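Side-chain contact in alkylhydroperoxidase AhpD core (Rhodospirillum rubrum, PDB 2OUW), which is an AhpD-like member of the carboxymuconolactone decarboxylase family and probably acts as an oxidoreductase that reduces hydroperoxides: residues Phe23-Ile26 and Arg27-Gly31. Numbering follows the deposited sequence.
Sequences FDDI and RATRG. With ACY (acetic acid), chain I.
Arg27 doubles back along its own helix toward Asp24 and Phe23. With CG anti to the carbonyl carbon (chi1 -68°) and the chain extended to NE, CG passes 3.3 Å from Phe23 O, and NH1 meets Asp24 OD1 at 3.4 Å. The hydrogen bond within that salt bridge is long and bent (142°), hence weak, although OD1 lies in the guanidinium plane. Stronger partners lie outside, Lys20 for Asp24 and Asp33 O for Arg27, whose NH2 also forms a salt bridge with Asp10. Ile26 and Arg30 run side by side, Ile26 CG2 standing over a face of the guanidinium and 3.8 Å from Arg30 CD. An acetate, probably from the crystallisation liquor, is held at that guanidinium's edge, Arg30 NE to acetate O (3.0 Å, 166°) and Arg30 NH2 to acetate OXT (3.1 Å). Asp25 O takes two bonds from Thr29, reached from opposite faces of its plane: the backbone N at 2.8 Å and OG1 at 2.7 Å, a common way for a helical threonine to satisfy its hydroxyl. A valine in place of Thr29 would probably leave Asp25 O with the amide bond alone and deprive Lys57 NZ of its hydroxyl partner. Gly31, with positive phi, ends helix 17-30. Ile26 rests on Trp39 of helix 37-42 and Trp53 of helix 46-60, while Phe23 and Arg30 also pack on Trp39 and Thr29 on Trp53, seating the C-terminal two turns against both helices.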
loop_
_atom_site.group_PDB
_atom_site.type_symbol
_atom_site.label_atom_id
_atom_site.label_comp_id
_atom_site.label_asym_id
_atom_site.label_seq_id
_atom_site.Cartn_x
_atom_site.Cartn_y
_atom_site.Cartn_z
ATOM N N PHE B 23 23.463 -19.671 7.931
ATOM C CA PHE B 23 22.585 -20.206 8.974
ATOM C C PHE B 23 23.286 -20.351 10.309
ATOM O O PHE B 23 22.702 -20.091 11.358
ATOM C CB PHE B 23 21.967 -21.545 8.558
ATOM C CG PHE B 23 20.650 -21.402 7.862
ATOM C CD1 PHE B 23 20.568 -20.757 6.653
ATOM C CD2 PHE B 23 19.490 -21.920 8.414
ATOM C CE1 PHE B 23 19.339 -20.598 6.013
ATOM C CE2 PHE B 23 18.262 -21.763 7.775
ATOM C CZ PHE B 23 18.198 -21.134 6.565
ATOM N N ASP B 24 24.544 -20.767 10.285
ATOM C CA ASP B 24 25.285 -20.872 11.528
ATOM C C ASP B 24 25.588 -19.521 12.130
ATOM O O ASP B 24 25.583 -19.394 13.328
ATOM C CB ASP B 24 26.560 -21.671 11.316
ATOM C CG ASP B 24 26.284 -23.150 11.175
ATOM O OD1 ASP B 24 25.174 -23.607 11.551
ATOM O OD2 ASP B 24 27.178 -23.846 10.672
ATOM N N ASP B 25 25.858 -18.528 11.299
ATOM C CA ASP B 25 26.022 -17.147 11.753
ATOM C C ASP B 25 24.717 -16.581 12.369
ATOM O O ASP B 25 24.749 -15.947 13.414
ATOM C CB ASP B 25 26.478 -16.258 10.597
ATOM C CG ASP B 25 27.090 -14.945 11.081
ATOM O OD1 ASP B 25 27.867 -14.989 12.040
ATOM O OD2 ASP B 25 26.818 -13.884 10.501
ATOM N N ILE B 26 23.580 -16.821 11.729
ATOM C CA ILE B 26 22.281 -16.471 12.334
ATOM C C ILE B 26 22.132 -17.088 13.723
ATOM O O ILE B 26 21.757 -16.414 14.662
ATOM C CB ILE B 26 21.076 -16.893 11.468
ATOM C CG1 ILE B 26 21.115 -16.137 10.134
ATOM C CG2 ILE B 26 19.750 -16.620 12.269
ATOM C CD1 ILE B 26 20.121 -16.587 9.064
ATOM N N ARG B 27 22.438 -18.366 13.851
ATOM C CA ARG B 27 22.315 -19.037 15.120
ATOM C C ARG B 27 23.298 -18.495 16.140
ATOM O O ARG B 27 22.963 -18.355 17.311
ATOM C CB ARG B 27 22.544 -20.534 14.967
ATOM C CG ARG B 27 21.463 -21.222 14.205
ATOM C CD ARG B 27 21.755 -22.714 14.153
ATOM N NE ARG B 27 20.647 -23.389 13.499
ATOM C CZ ARG B 27 20.664 -23.890 12.264
ATOM N NH1 ARG B 27 21.780 -23.904 11.519
ATOM N NH2 ARG B 27 19.548 -24.433 11.798
ATOM N N ALA B 28 24.519 -18.189 15.703
ATOM C CA ALA B 28 25.542 -17.693 16.626
ATOM C C ALA B 28 25.164 -16.302 17.085
ATOM O O ALA B 28 25.348 -15.967 18.230
ATOM C CB ALA B 28 26.934 -17.689 15.958
ATOM N N THR B 29 24.624 -15.514 16.166
ATOM C CA THR B 29 24.268 -14.122 16.408
ATOM C C THR B 29 23.073 -14.025 17.341
ATOM O O THR B 29 23.096 -13.265 18.304
ATOM C CB THR B 29 23.920 -13.420 15.086
ATOM O OG1 THR B 29 25.069 -13.382 14.241
ATOM C CG2 THR B 29 23.420 -12.021 15.310
ATOM N N ARG B 30 22.048 -14.817 17.055
ATOM C CA ARG B 30 20.801 -14.793 17.802
ATOM C C ARG B 30 20.841 -15.588 19.086
ATOM O O ARG B 30 19.991 -15.417 19.940
ATOM C CB ARG B 30 19.661 -15.311 16.923
ATOM C CG ARG B 30 19.347 -14.366 15.808
ATOM C CD ARG B 30 18.081 -14.733 15.075
ATOM N NE ARG B 30 17.790 -13.682 14.102
ATOM C CZ ARG B 30 16.820 -13.729 13.187
ATOM N NH1 ARG B 30 16.032 -14.782 13.081
ATOM N NH2 ARG B 30 16.655 -12.709 12.354
ATOM N N GLY B 31 21.822 -16.460 19.233
ATOM C CA GLY B 31 21.947 -17.227 20.472
ATOM C C GLY B 31 20.923 -18.337 20.606
ATOM O O GLY B 31 20.555 -18.751 21.704
HETATM C C ACY I . 18.358 -10.210 14.422
HETATM O O ACY I . 19.226 -11.110 14.546
HETATM O OXT ACY I . 17.661 -10.007 13.410
HETATM C CH3 ACY I . 18.118 -9.279 15.569
#